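Local structure of glycerophosphoryl diester phosphodiesterase (Agrobacterium tumefaciens str. C58, 3KS6) at residues 6-11 and 211-216; 13-16 and 20-23; 137-140 and 144-147; 172-177 and 203-208; 221-226 and 242-247. The protein belongs to the glycerophosphoryl diester phosphodiesterase family, whose fold is a TIM barrel, and holds a magnesium ion. All coordinates share one frame; numbering follows the deposited sequence. Where two conformers were deposited one is given.

Contact 1: 6-11 and 211-216; sequences ASHRGG and AAHTPS. With ACT (acetate ion), chain H.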
# COMPACT_ATOMS: atom_id res chain seq x y z
N ALA A 6 -6.32 -3.78 4.91
CA ALA A 6 -5.10 -2.99 5.01
C ALA A 6 -5.45 -1.51 5.15
O ALA A 6 -6.22 -0.99 4.38
CB ALA A 6 -4.18 -3.20 3.78
N SER A 7 -4.87 -0.84 6.14
CA SER A 7 -5.15 0.56 6.40
C SER A 7 -4.34 1.45 5.46
O SER A 7 -3.12 1.49 5.56
CB SER A 7 -4.78 0.87 7.84
OG SER A 7 -4.94 2.23 8.19
N HIS A 8 -5.03 2.16 4.56
CA HIS A 8 -4.40 2.92 3.47
C HIS A 8 -3.74 4.16 4.02
O HIS A 8 -4.41 5.05 4.52
CB HIS A 8 -5.44 3.26 2.40
CG HIS A 8 -4.87 3.85 1.14
ND1 HIS A 8 -5.27 5.08 0.63
CD2 HIS A 8 -3.96 3.36 0.26
CE1 HIS A 8 -4.59 5.33 -0.48
NE2 HIS A 8 -3.82 4.29 -0.75
N ARG A 9 -2.42 4.19 3.95
CA ARG A 9 -1.64 5.32 4.44
C ARG A 9 -1.86 5.58 5.94
O ARG A 9 -1.72 6.70 6.42
CB ARG A 9 -1.90 6.59 3.61
CG ARG A 9 -1.86 6.37 2.11
CD ARG A 9 -1.97 7.66 1.33
NE ARG A 9 -2.29 7.36 -0.08
CZ ARG A 9 -2.77 8.23 -0.95
NH1 ARG A 9 -3.02 9.49 -0.63
NH2 ARG A 9 -3.04 7.80 -2.18
N GLY A 10 -2.19 4.53 6.69
CA GLY A 10 -2.49 4.66 8.09
C GLY A 10 -3.93 5.06 8.39
O GLY A 10 -4.26 5.25 9.53
N GLY A 11 -4.76 5.22 7.33
CA GLY A 11 -6.20 5.52 7.45
C GLY A 11 -6.46 6.99 7.14
O GLY A 11 -6.92 7.75 8.00
N ALA A 211 -8.56 1.17 -2.95
CA ALA A 211 -9.44 2.35 -3.01
C ALA A 211 -10.85 2.10 -2.50
O ALA A 211 -11.78 2.76 -2.95
CB ALA A 211 -9.45 3.02 -4.44
N ALA A 212 -11.00 1.17 -1.55
CA ALA A 212 -12.31 0.81 -0.98
C ALA A 212 -12.57 1.68 0.23
O ALA A 212 -12.35 1.27 1.36
CB ALA A 212 -12.34 -0.62 -0.60
N HIS A 213 -13.03 2.90 -0.02
CA HIS A 213 -13.15 3.92 1.03
C HIS A 213 -14.56 4.16 1.59
O HIS A 213 -14.69 4.68 2.70
CB HIS A 213 -12.58 5.23 0.52
CG HIS A 213 -11.20 5.12 -0.03
ND1 HIS A 213 -10.21 4.37 0.57
CD2 HIS A 213 -10.64 5.66 -1.13
CE1 HIS A 213 -9.09 4.48 -0.13
NE2 HIS A 213 -9.33 5.25 -1.17
N THR A 214 -15.59 3.72 0.86
CA THR A 214 -17.00 3.88 1.28
C THR A 214 -17.66 2.56 1.71
O THR A 214 -17.18 1.48 1.36
CB THR A 214 -17.85 4.43 0.10
OG1 THR A 214 -18.00 3.41 -0.89
CG2 THR A 214 -17.18 5.67 -0.56
N PRO A 215 -18.78 2.63 2.45
CA PRO A 215 -19.44 1.42 2.84
C PRO A 215 -19.80 0.51 1.71
O PRO A 215 -19.66 -0.71 1.86
CB PRO A 215 -20.73 1.92 3.53
CG PRO A 215 -20.37 3.24 4.04
CD PRO A 215 -19.44 3.82 3.03
N SER A 216 -20.30 1.06 0.59
CA SER A 216 -20.69 0.22 -0.53
C SER A 216 -19.46 -0.50 -1.13
O SER A 216 -19.54 -1.67 -1.49
CB SER A 216 -21.40 1.04 -1.62
OG SER A 216 -20.71 2.25 -1.88
C ACT H . -3.70 4.91 -4.26
O ACT H . -4.96 4.99 -4.14
OXT ACT H . -2.98 5.30 -3.30
CH3 ACT H . -3.07 4.36 -5.50

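Contact 2: 13-16 and 20-23; sequences LEFG and PHGF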
# COMPACT_ATOMS: atom_id res chain seq x y z
N LEU A 13 -8.59 9.06 5.71
CA LEU A 13 -9.79 9.82 5.92
C LEU A 13 -10.19 9.86 7.38
O LEU A 13 -11.16 10.54 7.70
CB LEU A 13 -10.92 9.29 5.06
CG LEU A 13 -10.86 9.61 3.57
CD1 LEU A 13 -12.07 9.02 2.86
CD2 LEU A 13 -10.82 11.12 3.36
N GLU A 14 -9.49 9.12 8.25
CA GLU A 14 -9.71 9.18 9.69
C GLU A 14 -8.65 10.07 10.39
O GLU A 14 -8.96 10.83 11.32
CB GLU A 14 -9.67 7.78 10.32
CG GLU A 14 -10.80 6.88 9.84
CD GLU A 14 -10.82 5.48 10.43
OE1 GLU A 14 -10.27 5.26 11.52
OE2 GLU A 14 -11.44 4.60 9.79
N PHE A 15 -7.39 9.97 9.94
CA PHE A 15 -6.26 10.57 10.66
C PHE A 15 -5.31 11.44 9.85
O PHE A 15 -4.26 11.86 10.38
CB PHE A 15 -5.41 9.45 11.25
CG PHE A 15 -6.21 8.45 12.01
CD1 PHE A 15 -6.79 8.78 13.20
CD2 PHE A 15 -6.35 7.16 11.53
CE1 PHE A 15 -7.55 7.85 13.90
CE2 PHE A 15 -7.08 6.22 12.25
CZ PHE A 15 -7.68 6.57 13.42
N GLY A 16 -5.64 11.68 8.58
CA GLY A 16 -4.74 12.40 7.71
C GLY A 16 -3.87 11.43 6.97
O GLY A 16 -3.79 10.25 7.31
N PRO A 20 1.80 10.24 11.82
CA PRO A 20 2.09 9.46 13.02
C PRO A 20 0.82 8.99 13.77
O PRO A 20 0.74 7.84 14.22
CB PRO A 20 2.90 10.44 13.88
CG PRO A 20 3.59 11.31 12.88
CD PRO A 20 2.59 11.49 11.78
N HIS A 21 -0.19 9.86 13.90
CA HIS A 21 -1.45 9.46 14.55
C HIS A 21 -2.12 8.27 13.82
O HIS A 21 -2.52 7.29 14.45
CB HIS A 21 -2.40 10.66 14.63
CG HIS A 21 -3.67 10.39 15.36
ND1 HIS A 21 -4.77 11.22 15.27
CD2 HIS A 21 -4.04 9.36 16.16
CE1 HIS A 21 -5.75 10.73 16.01
NE2 HIS A 21 -5.33 9.60 16.56
N GLY A 22 -2.20 8.34 12.48
CA GLY A 22 -2.82 7.23 11.76
C GLY A 22 -2.03 5.95 11.86
O GLY A 22 -2.58 4.88 12.14
N PHE A 23 -0.72 6.03 11.70
CA PHE A 23 0.05 4.80 11.78
C PHE A 23 0.03 4.18 13.20
O PHE A 23 0.08 2.96 13.34
CB PHE A 23 1.47 5.02 11.29
CG PHE A 23 1.58 5.27 9.81
CD1 PHE A 23 1.15 4.31 8.90
CD2 PHE A 23 2.20 6.41 9.31
CE1 PHE A 23 1.26 4.51 7.54
CE2 PHE A 23 2.32 6.59 7.94
CZ PHE A 23 1.86 5.62 7.06

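Contact 3: 137-140 and 144-147; sequences FSSF and SMDE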
# COMPACT_ATOMS: atom_id res chain seq x y z
N PHE A 137 5.31 -6.49 -0.65
CA PHE A 137 5.64 -5.36 -1.49
C PHE A 137 4.65 -5.21 -2.63
O PHE A 137 4.20 -6.20 -3.21
CB PHE A 137 7.05 -5.49 -2.11
CG PHE A 137 8.15 -5.46 -1.08
CD1 PHE A 137 8.69 -4.25 -0.68
CD2 PHE A 137 8.65 -6.63 -0.56
CE1 PHE A 137 9.72 -4.22 0.25
CE2 PHE A 137 9.67 -6.61 0.40
CZ PHE A 137 10.23 -5.40 0.77
N SER A 138 4.37 -3.97 -2.99
CA SER A 138 3.42 -3.69 -4.07
C SER A 138 4.00 -2.57 -4.95
O SER A 138 4.84 -1.83 -4.50
CB SER A 138 2.10 -3.21 -3.51
OG SER A 138 2.23 -1.98 -2.81
N SER A 139 3.55 -2.50 -6.21
CA SER A 139 3.92 -1.38 -7.07
C SER A 139 3.02 -1.38 -8.26
O SER A 139 2.55 -2.46 -8.65
CB SER A 139 5.34 -1.56 -7.61
OG SER A 139 5.77 -0.43 -8.30
N PHE A 140 2.77 -0.20 -8.84
CA PHE A 140 2.11 -0.14 -10.15
C PHE A 140 3.09 -0.43 -11.29
O PHE A 140 2.65 -0.69 -12.41
CB PHE A 140 1.51 1.23 -10.40
CG PHE A 140 0.23 1.48 -9.67
CD1 PHE A 140 0.22 1.99 -8.38
CD2 PHE A 140 -0.99 1.20 -10.27
CE1 PHE A 140 -0.96 2.24 -7.71
CE2 PHE A 140 -2.18 1.44 -9.58
CZ PHE A 140 -2.15 1.97 -8.32
N SER A 144 9.69 -2.10 -11.31
CA SER A 144 9.89 -2.24 -9.87
C SER A 144 9.50 -3.65 -9.40
O SER A 144 10.13 -4.20 -8.52
CB SER A 144 9.13 -1.15 -9.10
OG SER A 144 9.57 0.15 -9.45
N MSE A 145 8.49 -4.25 -10.02
CA MSE A 145 8.13 -5.63 -9.70
C MSE A 145 9.27 -6.58 -10.09
O MSE A 145 9.57 -7.55 -9.38
CB MSE A 145 6.87 -6.03 -10.46
CG MSE A 145 5.64 -5.19 -10.11
SE MSE A 145 5.04 -5.38 -8.25
CE MSE A 145 6.21 -4.47 -7.25
N ASP A 146 9.90 -6.30 -11.22
CA ASP A 146 11.04 -7.09 -11.67
C ASP A 146 12.22 -6.96 -10.72
O ASP A 146 12.90 -7.94 -10.42
CB ASP A 146 11.42 -6.73 -13.13
CG ASP A 146 10.39 -7.20 -14.14
OD1 ASP A 146 9.44 -7.92 -13.74
OD2 ASP A 146 10.54 -6.87 -15.35
N GLU A 147 12.48 -5.76 -10.24
CA GLU A 147 13.54 -5.55 -9.24
C GLU A 147 13.32 -6.29 -7.95
O GLU A 147 14.24 -6.92 -7.39
CB GLU A 147 13.68 -4.09 -8.92
CG GLU A 147 14.65 -3.39 -9.79
CD GLU A 147 15.02 -2.03 -9.23
OE1 GLU A 147 14.15 -1.14 -9.21
OE2 GLU A 147 16.17 -1.85 -8.80

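Contact 4: 172-177 and 203-208; sequences AVIETA and AGLDFG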
# COMPACT_ATOMS: atom_id res chain seq x y z
N ALA A 172 -4.73 -9.89 -21.14
CA ALA A 172 -3.34 -9.43 -21.27
C ALA A 172 -2.76 -9.01 -19.93
O ALA A 172 -1.53 -9.13 -19.72
CB ALA A 172 -3.22 -8.31 -22.26
N VAL A 173 -3.59 -8.49 -19.04
CA VAL A 173 -3.10 -8.21 -17.67
C VAL A 173 -2.63 -9.51 -17.03
O VAL A 173 -1.55 -9.58 -16.44
CB VAL A 173 -4.14 -7.51 -16.78
CG1 VAL A 173 -3.73 -7.59 -15.26
CG2 VAL A 173 -4.37 -6.07 -17.21
N ILE A 174 -3.42 -10.57 -17.19
CA ILE A 174 -3.10 -11.86 -16.62
C ILE A 174 -1.86 -12.46 -17.30
O ILE A 174 -0.98 -12.96 -16.59
CB ILE A 174 -4.35 -12.83 -16.68
CG1 ILE A 174 -5.43 -12.31 -15.73
CG2 ILE A 174 -3.95 -14.27 -16.32
CD1 ILE A 174 -6.85 -12.91 -16.01
N GLU A 175 -1.79 -12.37 -18.64
CA GLU A 175 -0.60 -12.81 -19.41
C GLU A 175 0.67 -12.21 -18.82
O GLU A 175 1.68 -12.89 -18.59
CB GLU A 175 -0.65 -12.27 -20.85
CG GLU A 175 -1.64 -12.88 -21.83
CD GLU A 175 -1.80 -12.05 -23.13
OE1 GLU A 175 -1.03 -11.07 -23.37
OE2 GLU A 175 -2.72 -12.40 -23.91
N THR A 176 0.59 -10.90 -18.63
CA THR A 176 1.71 -10.09 -18.22
C THR A 176 2.18 -10.44 -16.82
O THR A 176 3.39 -10.62 -16.57
CB THR A 176 1.34 -8.59 -18.32
OG1 THR A 176 0.93 -8.32 -19.67
CG2 THR A 176 2.53 -7.71 -17.93
N ALA A 177 1.24 -10.59 -15.91
CA ALA A 177 1.58 -11.01 -14.56
C ALA A 177 2.30 -12.37 -14.58
O ALA A 177 3.33 -12.54 -13.95
CB ALA A 177 0.32 -11.07 -13.67
N ALA A 203 -6.55 -18.37 -13.53
CA ALA A 203 -5.15 -18.33 -14.00
C ALA A 203 -4.12 -18.61 -12.90
O ALA A 203 -2.88 -18.57 -13.13
CB ALA A 203 -4.88 -16.94 -14.68
N GLY A 204 -4.60 -18.90 -11.70
CA GLY A 204 -3.71 -19.21 -10.60
C GLY A 204 -3.25 -18.03 -9.76
O GLY A 204 -2.47 -18.22 -8.82
N LEU A 205 -3.78 -16.84 -10.05
CA LEU A 205 -3.36 -15.61 -9.40
C LEU A 205 -4.26 -15.24 -8.26
O LEU A 205 -5.48 -15.48 -8.32
CB LEU A 205 -3.40 -14.46 -10.41
CG LEU A 205 -2.54 -14.53 -11.68
CD1 LEU A 205 -2.86 -13.33 -12.55
CD2 LEU A 205 -1.05 -14.62 -11.35
N ASP A 206 -3.70 -14.62 -7.22
CA ASP A 206 -4.53 -14.11 -6.14
C ASP A 206 -5.13 -12.77 -6.57
O ASP A 206 -4.58 -12.08 -7.42
CB ASP A 206 -3.76 -13.90 -4.84
CG ASP A 206 -3.47 -15.19 -4.09
OD1 ASP A 206 -4.09 -16.22 -4.40
OD2 ASP A 206 -2.62 -15.16 -3.18
N PHE A 207 -6.26 -12.42 -5.98
CA PHE A 207 -7.04 -11.25 -6.40
C PHE A 207 -7.44 -10.40 -5.22
O PHE A 207 -8.18 -10.85 -4.35
CB PHE A 207 -8.32 -11.69 -7.17
CG PHE A 207 -9.15 -10.51 -7.69
CD1 PHE A 207 -8.83 -9.88 -8.90
CD2 PHE A 207 -10.25 -10.05 -6.99
CE1 PHE A 207 -9.56 -8.82 -9.38
CE2 PHE A 207 -11.01 -8.97 -7.47
CZ PHE A 207 -10.65 -8.34 -8.65
N GLY A 208 -7.02 -9.15 -5.23
CA GLY A 208 -7.43 -8.19 -4.23
C GLY A 208 -7.72 -6.81 -4.79
O GLY A 208 -7.62 -6.59 -6.01

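Contact 5: 221-226 and 242-247; sequences ALDLGV and TEHRME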
# COMPACT_ATOMS: atom_id res chain seq x y z
N ALA A 221 -16.26 -5.49 -1.66
CA ALA A 221 -15.02 -6.25 -1.44
C ALA A 221 -15.27 -7.50 -0.57
O ALA A 221 -14.83 -8.63 -0.88
CB ALA A 221 -13.94 -5.30 -0.80
N LEU A 222 -16.01 -7.31 0.53
CA LEU A 222 -16.37 -8.41 1.43
C LEU A 222 -17.29 -9.43 0.76
O LEU A 222 -17.05 -10.62 0.88
CB LEU A 222 -16.96 -7.88 2.74
CG LEU A 222 -16.08 -7.00 3.64
CD1 LEU A 222 -16.91 -6.24 4.71
CD2 LEU A 222 -14.93 -7.85 4.30
N ASP A 223 -18.30 -8.96 0.04
CA ASP A 223 -19.21 -9.81 -0.74
C ASP A 223 -18.49 -10.58 -1.80
O ASP A 223 -18.79 -11.73 -2.02
CB ASP A 223 -20.33 -8.99 -1.42
CG ASP A 223 -21.41 -8.52 -0.45
OD1 ASP A 223 -21.42 -9.00 0.71
OD2 ASP A 223 -22.22 -7.67 -0.86
N LEU A 224 -17.56 -9.95 -2.50
CA LEU A 224 -16.76 -10.67 -3.51
C LEU A 224 -15.81 -11.72 -2.93
O LEU A 224 -15.49 -12.71 -3.61
CB LEU A 224 -15.99 -9.68 -4.39
CG LEU A 224 -16.79 -8.92 -5.43
CD1 LEU A 224 -15.88 -7.96 -6.16
CD2 LEU A 224 -17.46 -9.89 -6.41
N GLY A 225 -15.39 -11.53 -1.68
CA GLY A 225 -14.53 -12.46 -0.98
C GLY A 225 -13.10 -12.30 -1.43
O GLY A 225 -12.37 -13.27 -1.53
N VAL A 226 -12.70 -11.06 -1.73
CA VAL A 226 -11.37 -10.78 -2.26
C VAL A 226 -10.29 -11.04 -1.19
O VAL A 226 -10.59 -11.07 0.01
CB VAL A 226 -11.28 -9.34 -2.84
CG1 VAL A 226 -12.39 -9.07 -3.88
CG2 VAL A 226 -11.24 -8.29 -1.74
N THR A 242 -16.85 -7.39 10.57
CA THR A 242 -17.40 -8.10 11.72
C THR A 242 -18.89 -8.46 11.52
O THR A 242 -19.31 -9.60 11.72
CB THR A 242 -17.17 -7.31 13.01
OG1 THR A 242 -15.77 -7.32 13.29
CG2 THR A 242 -17.95 -7.92 14.18
N GLU A 243 -19.65 -7.49 11.07
CA GLU A 243 -21.05 -7.64 10.73
C GLU A 243 -21.23 -8.66 9.60
O GLU A 243 -22.10 -9.56 9.68
CB GLU A 243 -21.55 -6.23 10.36
CG GLU A 243 -22.95 -6.04 9.87
CD GLU A 243 -23.12 -4.59 9.36
OE1 GLU A 243 -23.36 -4.41 8.15
OE2 GLU A 243 -22.95 -3.64 10.18
N HIS A 244 -20.38 -8.58 8.57
CA HIS A 244 -20.41 -9.52 7.42
C HIS A 244 -20.19 -10.99 7.87
O HIS A 244 -20.84 -11.93 7.38
CB HIS A 244 -19.34 -9.13 6.38
CG HIS A 244 -19.59 -9.66 5.00
ND1 HIS A 244 -19.18 -10.91 4.60
CD2 HIS A 244 -20.22 -9.11 3.93
CE1 HIS A 244 -19.55 -11.12 3.35
NE2 HIS A 244 -20.18 -10.04 2.92
N ARG A 245 -19.23 -11.17 8.77
CA ARG A 245 -18.89 -12.45 9.32
C ARG A 245 -20.08 -13.05 10.11
O ARG A 245 -20.33 -14.25 10.00
CB ARG A 245 -17.67 -12.34 10.22
CG ARG A 245 -16.38 -12.18 9.46
CD ARG A 245 -15.29 -11.78 10.37
NE ARG A 245 -14.00 -11.80 9.71
CZ ARG A 245 -12.85 -11.50 10.32
NH1 ARG A 245 -12.84 -11.11 11.59
NH2 ARG A 245 -11.72 -11.58 9.65
N MSE A 246 -20.74 -12.22 10.92
CA MSE A 246 -21.98 -12.60 11.60
C MSE A 246 -23.00 -13.12 10.61
O MSE A 246 -23.41 -14.28 10.68
CB MSE A 246 -22.64 -11.40 12.29
CG MSE A 246 -22.44 -11.24 13.75
SE MSE A 246 -24.06 -10.36 14.46
CE MSE A 246 -24.41 -8.99 13.05
N GLU A 247 -23.40 -12.25 9.68
CA GLU A 247 -24.40 -12.59 8.67
C GLU A 247 -24.04 -13.89 7.91
O GLU A 247 -24.93 -14.70 7.59
CB GLU A 247 -24.59 -11.40 7.71

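Contact 1: 6-11 and 211-216
Acetate OXT is gripped from two directions, by His8, which also meets His213 across the contact, and by its neighbour Arg9. Arg9 NH2 reaches acetate OXT over 2.7 Å in a fairly straight bond (160°), with the oxygen at the edge of the guanidinium. The bond from His8 NE2 to the same acetate OXT is 2.9 Å long and more bent, although the oxygen lies near the imidazole plane. Arg9 CG rests 3.8 Å above the centre of one face of the His8 ring. The His8 CB points toward 211-216, and with CG anti to the backbone N (chi1 -171°) ND1 lies on the His213 side. There His8 ND1 comes to 3.9 Å from His213 CE1, the rings inclined at 35° and their centroids 5.7 Å apart. In the TIM barrel, His8 ends strand 4-8 while His213 sits in the loop that leads from strand 206-210 into helix 215-224, so the two strand ends meet through these histidines. The His8 side chain is about 4 Å from the magnesium ion, which is bound by Glu35, Asp37 and Glu105. Both imidazoles are fixed through Asp232: its OD1 pairs with His8 ND1, and its backbone N donates to His213 ND1. Arg9 NH1 forms a salt bridge with Asp17. The backbone after His8 folds into a type II turn from Ser7 to Gly10, followed by a bond from Gly11 N to His8 O of 2.8 Å. His213 has Ala211 C 3.6 Å above the centre of one ring face.

Contact 2: 13-16 and 20-23
Phe15 presents its ring edge to one face of His21 in an edge-to-face pair, with centroids 4.7 Å apart and planes at 58°. Phe15 CD1 does most of the touching: it stands 3.6 Å above the imidazole plane, displaced toward the rim, with His21 CE1 as its nearest atom. One face of the Phe15 ring is covered by Glu14 CB from its own helix, again nearer the rim than the centre. His21 CG is anti to the backbone N (chi1 -176°), and the ring so placed turns one face to Phe15 CD1, the two side chains crossing at about a right angle. Beside the ring pair the packing is close: Phe15 CB lies 3.4 Å from Gly22 CA. Gly22 carries no side chain, and the backbones draw together until Phe15 CA and Gly22 CA are 4.9 Å apart. The two segments belong to the short helix 12-15 and to helix 20-27, the first helices after strand 4-8 of the barrel, and the chain reverses between them after Gly16 leaves the helix with positive phi (93°). Thr19 OG1 ties the corner by hydrogen bonding to both Phe15 O and Gly22 N. Glu14 is anchored to Thr235, and Phe15 also touches Met29. Between the two segments, cohesion therefore rests on aromatic C-H groups facing an imidazole pi cloud and on dispersion against the glycine backbone, while the polar bonds at this corner are made by Thr19.

Contact 3: 137-140 and 144-147
Ser139 and Ser144 meet at the start of a beta-alpha-beta unit of the TIM barrel, where strand 135-139 turns directly into helix 142-151, ahead of strand 156-160. The nearest secure approach is Ser139 OG to Ser144 CB at 3.5 Å, backed by Ser139 CB to Ser144 CB at 4.1 Å. Ser139 also faces Met145, a selenomethionine, whose chain bends at chi2 and chi3 and folds its end back toward the strand. The residue was modelled in two conformers and its methyl sits implausibly close to Ser139 CB, so the detail of this packing is doubtful. Polar fixing of the strand end comes from Ser139 OG. A chi1 of -173° sets this OG opposite the backbone N, and from there it bonds to Ile106 O on the adjacent strand and takes the N-H of Leu141 in the turn, so one buried oxygen links strand 101-106 to the corner. Ser144 is packed on Ile106 and Pro114. Farther out, strand 135-139 is held between its parallel neighbours: Ser138 pairs through the backbone with Cys104 and Ile106, Ser139 with Leu159. The CB of Ser138 points away from the helix, and its side chain lies about 6 Å from the magnesium ion. Phe137 starts toward the helix, yet its ring leads off toward Leu126 and Thr152. On the helix, Asp146 OD1 is bonded to His180 ND1. The Phe140 ring pairs edge-to-face with Trp210, and Phe140 O accepts a hydrogen bond from Trp158 NE1.

Contact 4: 172-177 and 203-208
In the helical outer layer of the TIM barrel, Ile174 and Ala177 of helix 162-179 meet Ala203 and Leu205, at the place where helix 194-202 ends and the chain turns into strand 206-210. The meeting is wholly apolar. Ile174 CG2 approaches Ala203 CB to 3.3 Å, tighter than usual for two methyls. The same Ile174 CG2 lies 4.0 Å from Leu205 CD1, which in turn sits 4.1 Å from Ala177 CB, so a single leucine methyl is shared by residues one helical turn apart. At a chi1 of -68°, Ile174 has CG1 beside the backbone N and CG2 anti to it, and it is this second branch that faces the corner. Leu205 crosses it obliquely. The corner itself is a Schellman motif: Gly204, with a phi of 90°, breaks the helix while two bonds return into its last turn, and the CB of Leu205 then points back at helix 162-179. Around this cluster, Ile174 also touches Gln199, Leu205 touches Val200 and Ala177 touches Ile182. Farther along the strand, Phe207 packs on Leu196 and Met197 of helix 194-202, and Asp206 forms a salt bridge with Lys227. On the helix, Ala172 O takes two donors from opposite faces of its carbonyl plane, Thr176 N at 3.0 Å and Thr176 OG1 at 2.6 Å. The hydroxyl, a donor tilted 25° from that plane, turns back onto the helix backbone. Val173, one residue along, packs on Ile185, Trp158 and Val160 of the neighbouring strands.

Contact 5: 221-226 and 242-247
Leu222 packs on one face of the His244 imidazole and forms the broad apolar part of this contact between helix 215-224 and helix 234-249, the last helix of the chain. Leu222 CB lies 3.8 Å from the His244 ring centroid and 15° off the ring normal, a CH-pi contact displaced toward the rim. The backbone follows, with Leu222 O 3.5 Å from His244 CE1, and Leu222 CD1 reaches back to His244 CB at 4.1 Å. Leu222 is buried and also touches Phe229, Leu240 and Thr3. On the solvent side this wide cover gives way to a single short polar bond from exposed Asp223. That bond, from His244 NE2 to Asp223 OD1, is 2.7 Å long and fairly straight (155°), with the oxygen in the imidazole plane but the carboxylate turned 45° from it. With CG anti to the backbone N, His244 extends its ring to helix 215-224. A carboxylate so close would be expected to favour a protonated imidazole; if the ring is protonated, the pair is a charge-assisted hydrogen bond resting on an apolar base.

Of contacts 1 and 3, which both have a side chain near the magnesium ion, contact 1 is the closer. These two are on opposite sides of the chain's centre, their own centres 21 Å apart, and they are joined through the common sheet. Contact 2 follows strand 4-8 and touches contact 1, Gly10 O lying 3.5 Å from Phe15 CD2. Contacts 4 and 5 belong to the periphery, their centres about 18 and 21 Å from that of the chain, yet Phe207 O of 203-208 lies 3.8 Å from Val226 CB of 221-226. Helix 215-224 serves both contact 1 and contact 5.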